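Local coordinates for probable cell division protein WhiA (Thermotoga maritima, PDB 3HYI), which probably binds DNA and takes part in cell division and chromosome segregation, pairing a degenerate LAGLIDADG homing endonuclease domain with a helix-turn-helix domain, at residues 233-238 and 285-290; 34-39 and 97-102. One frame throughout, in Å; residues are numbered along the deposited sequence.

Contact 1. Residues 233-238 and 285-290; sequences ELIKEN and IKIAER
Apolar contacts hold Ile235 against Ala288 and Ile287, where the C-terminal turn of helix 207-238 meets helix 274-288. Ile235 gives its longer branch to the contact: CG1 sits 4.0 Å from Ala288 CB, and CD1 reaches 4.0 Å from Ile287 CG2, the two isoleucine side chains crossing at about a right angle. With chi1 at -68°, CG1 stands anti to the carbonyl carbon, and from there the branch extends over the alanine methyl. The small Ala288 lets the backbones come close, its CA only 5.8 Å from that of Ile235. Leu234 CD1 lies 3.9 Å from Ala288 O, a methyl beside a carbonyl, and 4.5 Å from Ala288 CB.

The polar contacts stay within 233-238. Leu234 O accepts hydrogen bonds from both the backbone N and the side-chain ND2 of Asn238, from opposite faces of its plane, the ND2 bond measuring 2.7 Å.

Leu248 of helix 246-257 meets Ile287, and Ala231 meets Ala288, extending the apolar patch. Dispersion and burial of methyl and methylene groups thus hold the last helix of the C-terminal helix-turn-helix domain against the long helix 207-238.

Contact 2. Residues 34-39 and 97-102; sequences GFIKAR and ESFMVI
Residues 34-39 of helix 25-39 face a short loop whose residues 97-99 have helical backbone angles, and the two backbones stand well apart, the nearest CA atoms, those of Ile36 and Phe99, being 9.0 Å from each other. Side chains bridge that distance, and within 34-39 the close contacts all come from Ile36. Its CB points toward the loop, and an extended CG1 branch (chi2 176°) carries CD1 outward as the one atom that makes close contact. Met100 comes from the other side and meets it tip to tip, with CE 3.3 Å from Ile36 CD1, a separation shorter than two methyls normally allow, so the exact placement of the Met100 methyl is doubtful. The methionine gets there by folding: chi2 of -61° and chi3 of 90° bend the chain so that its terminal methyl turns back to the helix. Phe99 joins through its root, CB lying 4.1 Å from the same CD1, while the two side chains cross at about a right angle and the methyl stands oblique to the ring.

The surroundings are apolar as well. Ile49 of strand 48-53 touches both Ile36 and Phe99, while Leu32 and Leu33 of helix 25-39 pack on Phe99 and Met100 respectively. The loop after strand 88-94 is therefore pinned to helix 25-39 by methyl and methylene groups alone across these two segments, an attachment without the directionality of polar bonds.

Starting from the N terminus, the chain leaves contact 2 at residues 34-39 of helix 25-39, runs through strands 40-43 and 48-53, helix 56-68 and strands 73-79 and 88-94, and closes that loop at residues 97-102. The second LAGLIDADG-like unit follows, and then helix 207-238 leads away to the C-terminal domain. Contact 1 opens at the end of that helix and closes on helix 274-288, after helices 246-257 and 263-268. The two loops are in series, neither nesting nor crossing. Their centres lie 89 Å apart, on opposite sides of the chain's centre, so contact 2 closes the first LAGLIDADG-like unit and contact 1 the helix-turn-helix part.

Contact 1. Residues 233-238 and 285-290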
loop_
_atom_site.group_PDB
_atom_site.type_symbol
_atom_site.label_atom_id
_atom_site.label_comp_id
_atom_site.label_asym_id
_atom_site.label_seq_id
_atom_site.Cartn_x
_atom_site.Cartn_y
_atom_site.Cartn_z
ATOM N N GLU A 233 40.138 29.740 -22.377
ATOM C CA GLU A 233 41.250 30.665 -22.132
ATOM C C GLU A 233 42.452 30.333 -23.014
ATOM O O GLU A 233 43.093 31.229 -23.556
ATOM C CB GLU A 233 41.692 30.632 -20.661
ATOM C CG GLU A 233 40.604 30.931 -19.623
ATOM C CD GLU A 233 40.336 32.404 -19.414
ATOM O OE1 GLU A 233 40.512 33.190 -20.373
ATOM O OE2 GLU A 233 39.933 32.775 -18.286
ATOM N N LEU A 234 42.763 29.044 -23.135
ATOM C CA LEU A 234 43.873 28.582 -23.976
ATOM C C LEU A 234 43.659 28.947 -25.441
ATOM O O LEU A 234 44.578 29.427 -26.107
ATOM C CB LEU A 234 44.051 27.065 -23.848
ATOM C CG LEU A 234 44.652 26.559 -22.536
ATOM C CD1 LEU A 234 44.462 25.058 -22.410
ATOM C CD2 LEU A 234 46.130 26.918 -22.441
ATOM N N ILE A 235 42.443 28.716 -25.931
ATOM C CA ILE A 235 42.076 29.027 -27.315
ATOM C C ILE A 235 42.148 30.529 -27.569
ATOM O O ILE A 235 42.641 30.968 -28.610
ATOM C CB ILE A 235 40.647 28.530 -27.648
ATOM C CG1 ILE A 235 40.598 27.001 -27.668
ATOM C CG2 ILE A 235 40.179 29.073 -28.998
ATOM C CD1 ILE A 235 39.188 26.444 -27.685
ATOM N N LYS A 236 41.644 31.306 -26.611
ATOM C CA LYS A 236 41.679 32.764 -26.693
ATOM C C LYS A 236 43.115 33.264 -26.786
ATOM O O LYS A 236 43.429 34.136 -27.598
ATOM C CB LYS A 236 40.984 33.387 -25.477
ATOM C CG LYS A 236 41.028 34.905 -25.448
ATOM C CD LYS A 236 40.122 35.476 -24.370
ATOM C CE LYS A 236 40.407 36.954 -24.145
ATOM N NZ LYS A 236 39.279 37.640 -23.454
ATOM N N GLU A 237 43.981 32.696 -25.951
ATOM C CA GLU A 237 45.394 33.066 -25.924
ATOM C C GLU A 237 46.130 32.677 -27.210
ATOM O O GLU A 237 46.909 33.472 -27.741
ATOM C CB GLU A 237 46.083 32.413 -24.719
ATOM C CG GLU A 237 47.564 32.734 -24.594
ATOM N N ASN A 238 45.864 31.469 -27.712
ATOM C CA ASN A 238 46.684 30.860 -28.772
ATOM C C ASN A 238 46.189 31.040 -30.212
ATOM O O ASN A 238 47.005 31.135 -31.127
ATOM C CB ASN A 238 46.888 29.372 -28.475
ATOM C CG ASN A 238 47.805 29.141 -27.287
ATOM O OD1 ASN A 238 49.026 29.203 -27.414
ATOM N ND2 ASN A 238 47.220 28.881 -26.124
ATOM N N ILE A 285 36.772 21.931 -25.778
ATOM C CA ILE A 285 37.797 21.278 -24.960
ATOM C C ILE A 285 38.729 20.406 -25.814
ATOM O O ILE A 285 39.945 20.409 -25.612
ATOM C CB ILE A 285 37.157 20.438 -23.832
ATOM C CG1 ILE A 285 36.530 21.359 -22.781
ATOM C CG2 ILE A 285 38.189 19.528 -23.170
ATOM C CD1 ILE A 285 35.662 20.632 -21.773
ATOM N N LYS A 286 38.152 19.671 -26.764
ATOM C CA LYS A 286 38.925 18.870 -27.724
ATOM C C LYS A 286 39.900 19.744 -28.521
ATOM O O LYS A 286 41.056 19.367 -28.722
ATOM C CB LYS A 286 37.975 18.098 -28.659
ATOM C CG LYS A 286 38.573 17.590 -29.979
ATOM C CD LYS A 286 39.648 16.528 -29.782
ATOM C CE LYS A 286 40.262 16.129 -31.118
ATOM N NZ LYS A 286 41.258 15.026 -30.996
ATOM N N ILE A 287 39.432 20.910 -28.963
ATOM C CA ILE A 287 40.279 21.866 -29.684
ATOM C C ILE A 287 41.401 22.429 -28.803
ATOM O O ILE A 287 42.523 22.615 -29.268
ATOM C CB ILE A 287 39.441 23.030 -30.274
ATOM C CG1 ILE A 287 38.611 22.530 -31.463
ATOM C CG2 ILE A 287 40.336 24.180 -30.717
ATOM C CD1 ILE A 287 37.596 23.533 -31.968
ATOM N N ALA A 288 41.099 22.682 -27.531
ATOM C CA ALA A 288 42.072 23.273 -26.606
ATOM C C ALA A 288 43.201 22.324 -26.161
ATOM O O ALA A 288 44.175 22.775 -25.558
ATOM C CB ALA A 288 41.353 23.845 -25.384
ATOM N N GLU A 289 43.071 21.024 -26.443
ATOM C CA GLU A 289 44.125 20.042 -26.121
ATOM C C GLU A 289 45.409 20.302 -26.915
ATOM O O GLU A 289 46.509 19.970 -26.469
ATOM C CB GLU A 289 43.633 18.613 -26.380
ATOM C CG GLU A 289 42.704 18.077 -25.301
ATOM C CD GLU A 289 42.129 16.707 -25.635
ATOM O OE1 GLU A 289 42.834 15.891 -26.271
ATOM O OE2 GLU A 289 40.970 16.443 -25.251
ATOM N N ARG A 290 45.233 20.860 -28.110
ATOM C CA ARG A 290 46.295 21.481 -28.904
ATOM C C ARG A 290 47.308 22.254 -28.061
ATOM O O ARG A 290 48.517 22.050 -28.173
ATOM C CB ARG A 290 45.651 22.487 -29.870
ATOM C CG ARG A 290 46.120 22.421 -31.294
ATOM C CD ARG A 290 45.092 23.053 -32.221
ATOM N NE ARG A 290 43.872 22.247 -32.312
ATOM C CZ ARG A 290 42.970 22.340 -33.287
ATOM N NH1 ARG A 290 43.131 23.201 -34.288
ATOM N NH2 ARG A 290 41.895 21.556 -33.268
#

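Contact 2. Residues 34-39 and 97-102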
loop_
_atom_site.group_PDB
_atom_site.type_symbol
_atom_site.label_atom_id
_atom_site.label_comp_id
_atom_site.label_asym_id
_atom_site.label_seq_id
_atom_site.Cartn_x
_atom_site.Cartn_y
_atom_site.Cartn_z
ATOM N N GLY A 34 -20.598 -12.489 14.195
ATOM C CA GLY A 34 -19.888 -11.705 13.187
ATOM C C GLY A 34 -20.393 -11.990 11.784
ATOM O O GLY A 34 -20.644 -11.068 11.011
ATOM N N PHE A 35 -20.534 -13.275 11.462
ATOM C CA PHE A 35 -21.152 -13.712 10.204
ATOM C C PHE A 35 -22.587 -13.201 10.091
ATOM O O PHE A 35 -22.985 -12.675 9.048
ATOM C CB PHE A 35 -21.167 -15.244 10.105
ATOM C CG PHE A 35 -19.909 -15.846 9.535
ATOM C CD1 PHE A 35 -19.815 -16.127 8.177
ATOM C CD2 PHE A 35 -18.841 -16.174 10.358
ATOM C CE1 PHE A 35 -18.661 -16.702 7.643
ATOM C CE2 PHE A 35 -17.684 -16.750 9.834
ATOM C CZ PHE A 35 -17.596 -17.015 8.473
ATOM N N ILE A 36 -23.358 -13.368 11.168
ATOM C CA ILE A 36 -24.762 -12.947 11.204
ATOM C C ILE A 36 -24.910 -11.436 11.020
ATOM O O ILE A 36 -25.711 -10.987 10.199
ATOM C CB ILE A 36 -25.452 -13.359 12.525
ATOM C CG1 ILE A 36 -25.594 -14.881 12.611
ATOM C CG2 ILE A 36 -26.832 -12.710 12.641
ATOM C CD1 ILE A 36 -26.169 -15.366 13.927
ATOM N N LYS A 37 -24.144 -10.660 11.783
ATOM C CA LYS A 37 -24.214 -9.197 11.703
ATOM C C LYS A 37 -23.806 -8.669 10.325
ATOM O O LYS A 37 -24.429 -7.743 9.801
ATOM C CB LYS A 37 -23.337 -8.548 12.780
ATOM C CG LYS A 37 -23.845 -8.702 14.215
ATOM C CD LYS A 37 -25.249 -8.149 14.396
ATOM C CE LYS A 37 -25.556 -7.882 15.862
ATOM N NZ LYS A 37 -27.015 -7.666 16.099
ATOM N N ALA A 38 -22.767 -9.262 9.743
ATOM C CA ALA A 38 -22.242 -8.811 8.453
ATOM C C ALA A 38 -23.087 -9.274 7.263
ATOM O O ALA A 38 -23.422 -8.472 6.389
ATOM C CB ALA A 38 -20.796 -9.269 8.280
ATOM N N ARG A 39 -23.422 -10.562 7.226
ATOM C CA ARG A 39 -24.051 -11.156 6.037
ATOM C C ARG A 39 -25.282 -12.027 6.309
ATOM O O ARG A 39 -25.765 -12.714 5.408
ATOM C CB ARG A 39 -23.000 -11.961 5.261
ATOM C CG ARG A 39 -21.939 -11.103 4.569
ATOM C CD ARG A 39 -22.556 -10.170 3.524
ATOM N NE ARG A 39 -21.552 -9.445 2.747
ATOM C CZ ARG A 39 -20.840 -9.963 1.747
ATOM N NH1 ARG A 39 -20.996 -11.232 1.385
ATOM N NH2 ARG A 39 -19.956 -9.207 1.104
ATOM N N GLU A 97 -31.757 -19.234 19.611
ATOM C CA GLU A 97 -31.706 -18.019 20.435
ATOM C C GLU A 97 -30.349 -17.855 21.131
ATOM O O GLU A 97 -29.939 -16.740 21.454
ATOM C CB GLU A 97 -32.839 -18.012 21.469
ATOM C CG GLU A 97 -34.231 -18.160 20.854
ATOM C CD GLU A 97 -35.358 -17.838 21.818
ATOM O OE1 GLU A 97 -35.118 -17.793 23.044
ATOM O OE2 GLU A 97 -36.493 -17.631 21.340
ATOM N N SER A 98 -29.660 -18.974 21.349
ATOM C CA SER A 98 -28.298 -18.970 21.881
ATOM C C SER A 98 -27.329 -18.139 21.032
ATOM O O SER A 98 -26.387 -17.551 21.568
ATOM C CB SER A 98 -27.775 -20.405 21.998
ATOM O OG SER A 98 -27.740 -21.037 20.729
ATOM N N PHE A 99 -27.561 -18.093 19.718
ATOM C CA PHE A 99 -26.739 -17.288 18.803
ATOM C C PHE A 99 -26.684 -15.809 19.205
ATOM O O PHE A 99 -25.646 -15.161 19.055
ATOM C CB PHE A 99 -27.262 -17.353 17.357
ATOM C CG PHE A 99 -27.182 -18.716 16.702
ATOM C CD1 PHE A 99 -27.800 -18.917 15.473
ATOM C CD2 PHE A 99 -26.505 -19.788 17.287
ATOM C CE1 PHE A 99 -27.747 -20.148 14.835
ATOM C CE2 PHE A 99 -26.451 -21.026 16.649
ATOM C CZ PHE A 99 -27.073 -21.203 15.424
ATOM N N MET A 100 -27.806 -15.280 19.691
ATOM C CA MET A 100 -27.945 -13.845 19.965
ATOM C C MET A 100 -27.656 -13.440 21.415
ATOM O O MET A 100 -27.755 -12.261 21.755
ATOM C CB MET A 100 -29.359 -13.382 19.593
ATOM C CG MET A 100 -29.767 -13.659 18.147
ATOM S SD MET A 100 -28.728 -12.839 16.918
ATOM C CE MET A 100 -27.465 -14.067 16.647
ATOM N N VAL A 101 -27.292 -14.401 22.264
ATOM C CA VAL A 101 -27.081 -14.134 23.691
ATOM C C VAL A 101 -25.691 -13.553 24.000
ATOM O O VAL A 101 -25.501 -12.922 25.041
ATOM C CB VAL A 101 -27.324 -15.411 24.539
ATOM C CG1 VAL A 101 -27.129 -15.132 26.023
ATOM C CG2 VAL A 101 -28.726 -15.949 24.293
ATOM N N ILE A 102 -24.730 -13.751 23.100
ATOM C CA ILE A 102 -23.349 -13.297 23.330
ATOM C C ILE A 102 -23.182 -11.779 23.173
ATOM O O ILE A 102 -23.767 -11.166 22.278
ATOM C CB ILE A 102 -22.329 -14.041 22.408
ATOM C CG1 ILE A 102 -21.544 -15.091 23.203
ATOM C CG2 ILE A 102 -21.319 -13.076 21.794
ATOM C CD1 ILE A 102 -22.370 -16.279 23.647
#